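Local coordinates for protein putative oxidoreductase with NAD(P)-binding Rossmann-fold domain (Clostridium difficile, PDB 3UUW) that probably acts as an NAD(P)-dependent dehydrogenase of the Gfo/Idh/MocA family, its substrate not established, at residues Ser144-Leu155 and Phe210-Asp219; Leu99-Ile110 and Gly290-Glu301. One frame throughout, in Å; residues are numbered along the deposited sequence. Where two conformers were deposited one is given.

In the fold
The two contacts lie in different parts of a two-domain Gfo/Idh/MocA-type chain. Contact 1 pairs parallel strands 142-150 and 211-217 in the middle of the large mixed sheet of the C-terminal domain, whereas contact 2 joins helix 103-116 of the nucleotide-binding Rossmann domain to helix 295-305. Their centres are 22 Å apart and their nearest atoms about 8 Å, without touching. Helix 160-179 touches both: V171 packs on I147 and T214, while I165, Y168 and I169 meet L300. Glycol molecules, probably from the crystallisation liquor, sit by contact 1, about 2 Å from the N213 side chain and 3 Å from that of H150. Contact 1 falls inside the loop that contact 2 closes.

Contact 1. Residues Ser144-Leu155 and Phe210-Asp219; sequences SINICKHGLNSL and FSINTSMHRD
I145 and I147 lie beside I212 and T214 on the tightly packed face of two parallel strands, the side covered by helix 160-179. The CD1 methyl of I145 reaches 3.5 Å from CE1 of the F210 ring, which it meets obliquely. Backbone bonds alternate between the strands in the parallel pattern, among them N213 N to I145 O (2.8 Å) and I147 N to N213 O. Beyond them K149 runs beside M216, its CB 3.9 Å from M216 CE; K149 and R218 both end on D167.

The face bearing N146, N213 and S215 is more polar, partly exposed, and faces the second subunit. N213 ND2 donates to N146 OD1 (3.0 Å), the two amides only 28° from coplanar. Both CG atoms stand beside their own backbone N (chi1 -58° and -56°), which lays the side chains parallel. A water joins the same ND2 to S144 OG, while N213 OD1 accepts from K204 NZ and N146 ND2 donates to E228 OE1.

In the looser turn, S154 CB lies over one face of the R218 guanidinium, and waters tie D219 OD1 to N153 N and, weakly, L155 N. H217 N donates to H150 ND1 (2.9 Å) in place of a backbone carbonyl. That nitrogen therefore carries no proton; NE2 bonds a di(hydroxyethyl)ether, probably from the crystallisation liquor, consistent with neutral H150 protonated at NE2.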
loop_
_atom_site.group_PDB
_atom_site.type_symbol
_atom_site.label_atom_id
_atom_site.label_comp_id
_atom_site.label_asym_id
_atom_site.label_seq_id
_atom_site.Cartn_x
_atom_site.Cartn_y
_atom_site.Cartn_z
ATOM N N SER A 144 -8.240 22.280 -2.771
ATOM C CA SER A 144 -6.887 22.418 -2.212
ATOM C C SER A 144 -5.925 21.548 -2.986
ATOM O O SER A 144 -6.309 20.488 -3.494
ATOM C CB SER A 144 -6.895 21.971 -0.749
ATOM O OG SER A 144 -5.701 22.264 -0.072
ATOM N N ILE A 145 -4.659 21.973 -3.053
ATOM C CA ILE A 145 -3.616 21.159 -3.658
ATOM C C ILE A 145 -2.427 21.182 -2.717
ATOM O O ILE A 145 -2.092 22.222 -2.155
ATOM C CB ILE A 145 -3.209 21.682 -5.044
ATOM C CG1 ILE A 145 -4.396 21.651 -6.000
ATOM C CG2 ILE A 145 -2.063 20.844 -5.634
ATOM C CD1 ILE A 145 -4.082 22.223 -7.374
ATOM N N ASN A 146 -1.818 20.032 -2.537
ATOM C CA ASN A 146 -0.585 19.935 -1.743
ATOM C C ASN A 146 0.523 19.365 -2.619
ATOM O O ASN A 146 0.318 18.358 -3.293
ATOM C CB ASN A 146 -0.791 19.029 -0.518
ATOM C CG ASN A 146 -1.904 19.501 0.371
ATOM O OD1 ASN A 146 -1.924 20.646 0.820
ATOM N ND2 ASN A 146 -2.859 18.609 0.639
ATOM N N ILE A 147 1.704 19.974 -2.582
ATOM C CA ILE A 147 2.826 19.491 -3.357
ATOM C C ILE A 147 4.034 19.452 -2.471
ATOM O O ILE A 147 4.366 20.445 -1.855
ATOM C CB ILE A 147 3.157 20.388 -4.576
ATOM C CG1 ILE A 147 1.917 20.601 -5.465
ATOM C CG2 ILE A 147 4.317 19.768 -5.362
ATOM C CD1 ILE A 147 2.162 21.596 -6.644
ATOM N N CYS A 148 4.705 18.308 -2.411
ATOM C CA CYS A 148 5.934 18.233 -1.645
ATOM C C CYS A 148 7.035 17.536 -2.409
ATOM O O CYS A 148 6.767 16.730 -3.303
ATOM C CB CYS A 148 5.724 17.528 -0.324
ATOM S SG CYS A 148 5.346 15.816 -0.502
ATOM N N LYS A 149 8.275 17.854 -2.041
ATOM C CA LYS A 149 9.462 17.254 -2.641
ATOM C C LYS A 149 10.541 17.223 -1.577
ATOM O O LYS A 149 11.180 18.244 -1.301
ATOM C CB LYS A 149 9.919 18.038 -3.871
ATOM C CG LYS A 149 11.025 17.397 -4.646
ATOM C CD LYS A 149 11.270 18.147 -5.956
ATOM C CE LYS A 149 12.149 17.358 -6.917
ATOM N NZ LYS A 149 13.548 17.214 -6.441
ATOM N N HIS A 150 10.731 16.043 -0.996
ATOM C CA HIS A 150 11.634 15.860 0.126
ATOM C C HIS A 150 12.823 15.023 -0.262
ATOM O O HIS A 150 12.741 14.186 -1.164
ATOM C CB HIS A 150 10.918 15.185 1.284
ATOM C CG HIS A 150 9.681 15.901 1.735
ATOM N ND1 HIS A 150 9.634 17.270 1.892
ATOM C CD2 HIS A 150 8.462 15.437 2.102
ATOM C CE1 HIS A 150 8.435 17.618 2.330
ATOM N NE2 HIS A 150 7.710 16.520 2.478
ATOM N N GLY A 151 13.929 15.218 0.438
ATOM C CA GLY A 151 15.115 14.480 0.105
ATOM C C GLY A 151 15.723 13.856 1.316
ATOM O O GLY A 151 15.464 14.308 2.439
ATOM N N LEU A 152 16.532 12.828 1.057
ATOM C CA LEU A 152 17.271 12.076 2.063
ATOM C C LEU A 152 18.735 12.491 1.981
ATOM O O LEU A 152 19.331 12.427 0.905
ATOM C CB LEU A 152 17.143 10.570 1.777
ATOM C CG LEU A 152 17.927 9.620 2.680
ATOM C CD1 LEU A 152 17.419 9.611 4.128
ATOM C CD2 LEU A 152 17.911 8.207 2.096
ATOM N N ASN A 153 19.299 12.943 3.096
ATOM C CA ASN A 153 20.698 13.385 3.124
ATOM C C ASN A 153 20.987 14.391 1.982
ATOM O O ASN A 153 22.046 14.329 1.346
ATOM C CB ASN A 153 21.636 12.171 3.025
ATOM C CG ASN A 153 21.325 11.103 4.066
ATOM O OD1 ASN A 153 21.074 11.406 5.224
ATOM N ND2 ASN A 153 21.338 9.847 3.649
ATOM N N SER A 154 20.032 15.300 1.737
ATOM C CA SER A 154 20.126 16.308 0.665
ATOM C C SER A 154 20.592 17.669 1.184
ATOM O O SER A 154 20.543 18.665 0.451
ATOM C CB SER A 154 18.768 16.499 -0.019
ATOM O OG SER A 154 18.369 15.336 -0.697
ATOM N N LEU A 155 21.023 17.700 2.446
ATOM C CA LEU A 155 21.462 18.918 3.113
ATOM C C LEU A 155 22.942 19.107 2.799
ATOM O O LEU A 155 23.780 18.293 3.206
ATOM C CB LEU A 155 21.223 18.769 4.624
ATOM C CG LEU A 155 21.158 19.994 5.526
ATOM C CD1 LEU A 155 20.013 20.893 5.103
ATOM C CD2 LEU A 155 20.979 19.558 6.970
ATOM N N PHE A 210 -8.970 28.258 -4.656
ATOM C CA PHE A 210 -8.308 27.320 -3.758
ATOM C C PHE A 210 -6.866 27.753 -3.517
ATOM O O PHE A 210 -6.347 28.645 -4.203
ATOM C CB PHE A 210 -8.349 25.884 -4.315
ATOM C CG PHE A 210 -7.735 25.729 -5.692
ATOM C CD1 PHE A 210 -6.381 25.447 -5.833
ATOM C CD2 PHE A 210 -8.515 25.834 -6.832
ATOM C CE1 PHE A 210 -5.807 25.279 -7.103
ATOM C CE2 PHE A 210 -7.944 25.672 -8.108
ATOM C CZ PHE A 210 -6.596 25.397 -8.230
ATOM N N SER A 211 -6.219 27.105 -2.558
ATOM C CA SER A 211 -4.831 27.380 -2.243
ATOM C C SER A 211 -3.960 26.169 -2.538
ATOM O O SER A 211 -4.442 25.033 -2.579
ATOM C CB SER A 211 -4.670 27.715 -0.759
ATOM O OG SER A 211 -5.398 28.894 -0.440
ATOM N N ILE A 212 -2.674 26.432 -2.752
ATOM C CA ILE A 212 -1.705 25.379 -2.949
ATOM C C ILE A 212 -0.725 25.446 -1.797
ATOM O O ILE A 212 -0.246 26.526 -1.441
ATOM C CB ILE A 212 -0.905 25.510 -4.257
ATOM C CG1 ILE A 212 -1.829 25.550 -5.475
ATOM C CG2 ILE A 212 0.079 24.346 -4.375
ATOM C CD1 ILE A 212 -2.336 26.945 -5.830
ATOM N N ASN A 213 -0.464 24.298 -1.195
ATOM C CA ASN A 213 0.509 24.195 -0.128
ATOM C C ASN A 213 1.708 23.458 -0.639
ATOM O O ASN A 213 1.615 22.278 -0.969
ATOM C CB ASN A 213 -0.111 23.468 1.053
ATOM C CG ASN A 213 -1.377 24.142 1.523
ATOM O OD1 ASN A 213 -1.322 25.236 2.082
ATOM N ND2 ASN A 213 -2.528 23.529 1.253
ATOM N N THR A 214 2.842 24.165 -0.670
ATOM C CA THR A 214 4.097 23.650 -1.204
ATOM C C THR A 214 5.070 23.424 -0.095
ATOM O O THR A 214 5.123 24.206 0.837
ATOM C CB THR A 214 4.729 24.642 -2.205
ATOM O OG1 THR A 214 4.976 25.909 -1.576
ATOM C CG2 THR A 214 3.799 24.855 -3.403
ATOM N N SER A 215 5.844 22.338 -0.179
ATOM C CA SER A 215 6.771 21.957 0.906
ATOM C C SER A 215 8.000 21.160 0.437
ATOM O O SER A 215 7.889 20.249 -0.367
ATOM C CB SER A 215 6.001 21.129 1.937
ATOM O OG SER A 215 6.828 20.645 2.982
ATOM N N MET A 216 9.159 21.475 1.010
ATOM C CA MET A 216 10.402 20.804 0.671
ATOM C C MET A 216 11.310 20.690 1.915
ATOM O O MET A 216 11.790 21.690 2.454
ATOM C CB MET A 216 11.123 21.560 -0.465
ATOM C CG MET A 216 12.605 21.147 -0.654
ATOM S SD MET A 216 13.378 21.860 -2.122
ATOM C CE MET A 216 12.559 20.896 -3.420
ATOM N N HIS A 217 11.545 19.454 2.351
ATOM C CA HIS A 217 12.439 19.165 3.474
ATOM C C HIS A 217 13.650 18.445 2.903
ATOM O O HIS A 217 13.537 17.365 2.314
ATOM C CB HIS A 217 11.739 18.309 4.517
ATOM C CG HIS A 217 12.515 18.127 5.774
ATOM N ND1 HIS A 217 12.292 17.075 6.634
ATOM C CD2 HIS A 217 13.508 18.860 6.322
ATOM C CE1 HIS A 217 13.117 17.170 7.663
ATOM N NE2 HIS A 217 13.869 18.241 7.497
ATOM N N ARG A 218 14.802 19.073 3.071
ATOM C CA ARG A 218 16.066 18.585 2.541
ATOM C C ARG A 218 16.740 17.540 3.412
ATOM O O ARG A 218 17.722 16.922 2.972
ATOM C CB ARG A 218 17.030 19.765 2.368
ATOM C CG ARG A 218 16.460 20.921 1.560
ATOM C CD ARG A 218 16.199 20.556 0.103
ATOM N NE ARG A 218 17.437 20.203 -0.601
ATOM C CZ ARG A 218 17.498 19.894 -1.895
ATOM N NH1 ARG A 218 16.396 19.908 -2.649
ATOM N NH2 ARG A 218 18.668 19.581 -2.441
ATOM N N ASP A 219 16.239 17.345 4.632
ATOM C CA ASP A 219 16.830 16.402 5.579
ATOM C C ASP A 219 15.735 15.490 6.124
ATOM O O ASP A 219 15.578 15.328 7.340
ATOM C CB ASP A 219 17.528 17.160 6.729
ATOM C CG ASP A 219 18.525 16.289 7.484
ATOM O OD1 ASP A 219 18.827 15.179 6.998
ATOM O OD2 ASP A 219 19.020 16.704 8.564
HETATM O O HOH W 1 -5.476 24.573 1.789
HETATM O O HOH W 2 17.967 13.011 5.707
HETATM O O HOH W 3 20.587 15.850 5.040
#

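Contact 2. Residues Leu99-Ile110 and Gly290-Glu301; sequences LASTVSQGEELI and GEECIKAQRLLE
The interface between the Rossmann domain and the C-terminal end of the chain is built here on V103, in the first turn of helix 103-116, which sits among Q297, R298 and E301 of helix 295-305. V103 CG2 lies 3.5 Å from E301 CD, and CG1 rests over one face of the R298 guanidinium, offset toward its rim. The backbone N of V103 donates to E301 OE2 (2.9 Å), approaching from above the carboxylate plane. T102, the N-cap residue, accepts from Q105 N through OG1; the N-H groups of V103 and Q105 are thus met by the E301 carboxylate and the T102 hydroxyl.

Q297 extends fully, with CG anti to the backbone N (chi1 -168°), and its NE2 reaches A100 O at 2.9 Å. Its OE1 accepts a hydrogen bond from a water that also bridges L99 N and C293 O; a second water joins NE2 to S101 O and E301 OE2.

The two helix segments run nearly antiparallel, at 156° with axes 10.3 Å apart, and join a helix of the Rossmann fold to the C-terminal helix. I294, at the N-cap position of the second helix, fills the apolar middle: its CD1 meets I110 CD1 tip to tip at 3.7 Å and lies 3.5 Å from E107 CG, while its CG2 faces L99 CD2. I110 CD1 also touches G290 O.

Alongside this middle, the R298 guanidinium forms salt bridges with two carboxylates at its edge. NH2 meets E107 OE2 at 2.8 Å, almost exactly in the guanidinium plane, and R298 holds E291 side-on through NE and NH2, one to each oxygen. These bonds fix the rotation of the guanidinium, and its positive charge probably offsets the repulsion between E107 and E291.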
loop_
_atom_site.group_PDB
_atom_site.type_symbol
_atom_site.label_atom_id
_atom_site.label_comp_id
_atom_site.label_asym_id
_atom_site.label_seq_id
_atom_site.Cartn_x
_atom_site.Cartn_y
_atom_site.Cartn_z
ATOM N N LEU A 99 16.102 29.472 -16.436
ATOM C CA LEU A 99 16.560 30.052 -17.704
ATOM C C LEU A 99 17.950 30.683 -17.538
ATOM O O LEU A 99 18.903 30.307 -18.225
ATOM C CB LEU A 99 15.556 31.094 -18.169
ATOM C CG LEU A 99 15.858 31.850 -19.460
ATOM C CD1 LEU A 99 16.313 30.892 -20.568
ATOM C CD2 LEU A 99 14.632 32.648 -19.920
ATOM N N ALA A 100 18.063 31.624 -16.611
ATOM C CA ALA A 100 19.338 32.256 -16.321
ATOM C C ALA A 100 19.501 32.500 -14.814
ATOM O O ALA A 100 18.576 32.276 -14.033
ATOM C CB ALA A 100 19.469 33.557 -17.127
ATOM N N SER A 101 20.683 32.938 -14.390
ATOM C CA SER A 101 20.918 33.169 -12.970
ATOM C C SER A 101 19.918 34.147 -12.336
ATOM O O SER A 101 19.568 34.027 -11.145
ATOM C CB SER A 101 22.348 33.671 -12.770
ATOM O OG SER A 101 23.276 32.705 -13.241
ATOM N N THR A 102 19.501 35.148 -13.100
ATOM C CA THR A 102 18.524 36.123 -12.631
ATOM C C THR A 102 17.349 36.217 -13.602
ATOM O O THR A 102 17.477 35.900 -14.763
ATOM C CB THR A 102 19.133 37.551 -12.483
ATOM O OG1 THR A 102 19.348 38.139 -13.774
ATOM C CG2 THR A 102 20.449 37.535 -11.686
ATOM N N VAL A 103 16.196 36.634 -13.101
ATOM C CA VAL A 103 15.024 36.831 -13.962
ATOM C C VAL A 103 15.299 37.924 -15.013
ATOM O O VAL A 103 14.911 37.795 -16.163
ATOM C CB VAL A 103 13.796 37.184 -13.136
ATOM C CG1 VAL A 103 12.651 37.628 -14.045
ATOM C CG2 VAL A 103 13.378 35.979 -12.275
ATOM N N SER A 104 15.993 38.983 -14.597
ATOM C CA SER A 104 16.317 40.084 -15.503
ATOM C C SER A 104 17.086 39.565 -16.723
ATOM O O SER A 104 16.757 39.896 -17.863
ATOM C CB SER A 104 17.124 41.141 -14.754
ATOM O OG SER A 104 17.172 42.324 -15.493
ATOM N N GLN A 105 18.096 38.727 -16.482
ATOM C CA GLN A 105 18.826 38.092 -17.583
ATOM C C GLN A 105 17.882 37.260 -18.440
ATOM O O GLN A 105 17.944 37.305 -19.670
ATOM C CB GLN A 105 19.939 37.205 -17.042
ATOM C CG GLN A 105 21.122 37.990 -16.520
ATOM C CD GLN A 105 22.102 37.122 -15.793
ATOM O OE1 GLN A 105 21.871 35.933 -15.588
ATOM N NE2 GLN A 105 23.197 37.720 -15.372
ATOM N N GLY A 106 17.018 36.473 -17.797
ATOM C CA GLY A 106 16.023 35.710 -18.523
ATOM C C GLY A 106 15.130 36.560 -19.435
ATOM O O GLY A 106 14.876 36.201 -20.589
ATOM N N GLU A 107 14.672 37.707 -18.926
ATOM C CA GLU A 107 13.827 38.604 -19.719
ATOM C C GLU A 107 14.548 39.102 -20.976
ATOM O O GLU A 107 13.936 39.228 -22.038
ATOM C CB GLU A 107 13.361 39.774 -18.864
ATOM C CG GLU A 107 12.336 39.369 -17.792
ATOM C CD GLU A 107 12.015 40.487 -16.788
ATOM O OE1 GLU A 107 12.908 41.273 -16.459
ATOM O OE2 GLU A 107 10.870 40.559 -16.303
ATOM N N GLU A 108 15.842 39.350 -20.856
ATOM C CA GLU A 108 16.648 39.811 -21.976
ATOM C C GLU A 108 16.764 38.718 -23.040
ATOM O O GLU A 108 16.625 38.984 -24.234
ATOM C CB GLU A 108 18.038 40.236 -21.515
ATOM C CG GLU A 108 18.902 40.794 -22.647
ATOM C CD GLU A 108 20.350 40.978 -22.269
ATOM O OE1 GLU A 108 20.666 40.995 -21.060
ATOM O OE2 GLU A 108 21.180 41.133 -23.198
ATOM N N LEU A 109 17.004 37.490 -22.594
ATOM C CA LEU A 109 17.114 36.344 -23.499
ATOM C C LEU A 109 15.791 36.076 -24.222
ATOM O O LEU A 109 15.787 35.775 -25.398
ATOM C CB LEU A 109 17.585 35.103 -22.776
ATOM C CG LEU A 109 18.977 35.154 -22.121
ATOM C CD1 LEU A 109 19.189 33.913 -21.246
ATOM C CD2 LEU A 109 20.075 35.317 -23.204
ATOM N N ILE A 110 14.681 36.195 -23.503
ATOM C CA ILE A 110 13.359 35.989 -24.098
ATOM C C ILE A 110 13.144 36.977 -25.234
ATOM O O ILE A 110 12.675 36.609 -26.339
ATOM C CB ILE A 110 12.222 36.061 -23.032
ATOM C CG1 ILE A 110 12.277 34.808 -22.135
ATOM C CG2 ILE A 110 10.822 36.200 -23.717
ATOM C CD1 ILE A 110 11.582 35.008 -20.743
ATOM N N GLY A 290 8.137 32.689 -22.983
ATOM C CA GLY A 290 7.916 33.991 -22.393
ATOM C C GLY A 290 7.846 33.933 -20.887
ATOM O O GLY A 290 8.693 33.324 -20.248
ATOM N N GLU A 291 6.850 34.591 -20.299
ATOM C CA GLU A 291 6.742 34.655 -18.843
ATOM C C GLU A 291 6.641 33.277 -18.212
ATOM O O GLU A 291 7.059 33.082 -17.070
ATOM C CB GLU A 291 5.550 35.524 -18.430
ATOM C CG GLU A 291 5.332 35.689 -16.914
ATOM C CD GLU A 291 6.516 36.313 -16.162
ATOM O OE1 GLU A 291 7.376 36.995 -16.792
ATOM O OE2 GLU A 291 6.551 36.147 -14.916
ATOM N N GLU A 292 6.135 32.302 -18.955
ATOM C CA GLU A 292 6.062 30.933 -18.430
ATOM C C GLU A 292 7.448 30.385 -18.069
ATOM O O GLU A 292 7.576 29.574 -17.154
ATOM C CB GLU A 292 5.356 29.995 -19.417
ATOM C CG GLU A 292 3.881 30.296 -19.564
ATOM C CD GLU A 292 3.118 30.077 -18.263
ATOM O OE1 GLU A 292 3.458 29.137 -17.529
ATOM O OE2 GLU A 292 2.176 30.850 -17.976
ATOM N N CYS A 293 8.488 30.845 -18.761
ATOM C CA CYS A 293 9.855 30.385 -18.505
ATOM C C CYS A 293 10.423 30.894 -17.181
ATOM O O CYS A 293 11.365 30.310 -16.658
ATOM C CB CYS A 293 10.823 30.864 -19.616
ATOM S SG CYS A 293 10.559 30.089 -21.224
ATOM N N ILE A 294 9.862 31.994 -16.665
ATOM C CA ILE A 294 10.472 32.711 -15.547
ATOM C C ILE A 294 9.519 33.055 -14.416
ATOM O O ILE A 294 9.948 33.614 -13.430
ATOM C CB ILE A 294 11.153 34.033 -16.056
ATOM C CG1 ILE A 294 10.181 34.876 -16.906
ATOM C CG2 ILE A 294 12.376 33.686 -16.865
ATOM C CD1 ILE A 294 10.750 36.265 -17.321
ATOM N N LYS A 295 8.238 32.692 -14.532
ATOM C CA LYS A 295 7.290 33.120 -13.505
ATOM C C LYS A 295 7.547 32.472 -12.144
ATOM O O LYS A 295 7.411 33.135 -11.125
ATOM C CB LYS A 295 5.846 32.958 -13.946
ATOM C CG LYS A 295 5.334 31.621 -14.167
ATOM C CD LYS A 295 3.797 31.806 -14.389
ATOM C CE LYS A 295 3.067 30.548 -14.579
ATOM N NZ LYS A 295 1.638 30.865 -14.924
ATOM N N ALA A 296 7.901 31.181 -12.128
ATOM C CA ALA A 296 8.249 30.522 -10.872
ATOM C C ALA A 296 9.523 31.170 -10.284
ATOM O O ALA A 296 9.614 31.454 -9.073
ATOM C CB ALA A 296 8.455 29.018 -11.080
ATOM N N GLN A 297 10.501 31.436 -11.144
ATOM C CA GLN A 297 11.742 32.056 -10.694
ATOM C C GLN A 297 11.520 33.457 -10.110
ATOM O O GLN A 297 12.136 33.821 -9.112
ATOM C CB GLN A 297 12.750 32.114 -11.826
ATOM C CG GLN A 297 14.155 32.468 -11.367
ATOM C CD GLN A 297 15.133 32.488 -12.519
ATOM O OE1 GLN A 297 14.751 32.249 -13.671
ATOM N NE2 GLN A 297 16.393 32.797 -12.219
ATOM N N ARG A 298 10.611 34.198 -10.726
ATOM C CA ARG A 298 10.251 35.530 -10.268
ATOM C C ARG A 298 9.682 35.447 -8.855
ATOM O O ARG A 298 10.044 36.242 -7.992
ATOM C CB ARG A 298 9.245 36.164 -11.237
ATOM C CG ARG A 298 8.983 37.600 -10.995
ATOM C CD ARG A 298 7.826 38.104 -11.879
ATOM N NE ARG A 298 8.131 38.016 -13.303
ATOM C CZ ARG A 298 8.972 38.818 -13.962
ATOM N NH1 ARG A 298 9.618 39.800 -13.339
ATOM N NH2 ARG A 298 9.157 38.640 -15.267
ATOM N N LEU A 299 8.831 34.460 -8.599
ATOM C CA LEU A 299 8.256 34.311 -7.286
ATOM C C LEU A 299 9.350 33.969 -6.287
ATOM O O LEU A 299 9.387 34.511 -5.181
ATOM C CB LEU A 299 7.160 33.244 -7.306
ATOM C CG LEU A 299 6.404 32.976 -6.012
ATOM C CD1 LEU A 299 5.955 34.282 -5.387
ATOM C CD2 LEU A 299 5.216 32.070 -6.315
ATOM N N LEU A 300 10.273 33.100 -6.684
ATOM C CA LEU A 300 11.396 32.732 -5.807
ATOM C C LEU A 300 12.345 33.891 -5.498
ATOM O O LEU A 300 12.851 33.992 -4.379
ATOM C CB LEU A 300 12.171 31.550 -6.384
ATOM C CG LEU A 300 11.396 30.228 -6.384
ATOM C CD1 LEU A 300 12.162 29.145 -7.118
ATOM C CD2 LEU A 300 11.093 29.805 -4.953
ATOM N N GLU A 301 12.577 34.770 -6.470
ATOM C CA GLU A 301 13.408 35.952 -6.233
ATOM C C GLU A 301 12.759 36.861 -5.193
ATOM O O GLU A 301 13.434 37.422 -4.338
ATOM C CB GLU A 301 13.693 36.705 -7.548
ATOM C CG GLU A 301 14.736 36.024 -8.412
ATOM C CD GLU A 301 15.324 36.929 -9.526
ATOM O OE1 GLU A 301 14.928 38.111 -9.663
ATOM O OE2 GLU A 301 16.212 36.449 -10.250
HETATM O O HOH W 4 13.534 30.071 -15.037
HETATM O O HOH W 5 15.993 33.590 -15.746
HETATM O O HOH W 6 17.218 34.032 -9.651
HETATM O O HOH W 7 16.209 39.668 -11.699
HETATM O O HOH W 8 12.327 41.707 -13.895
#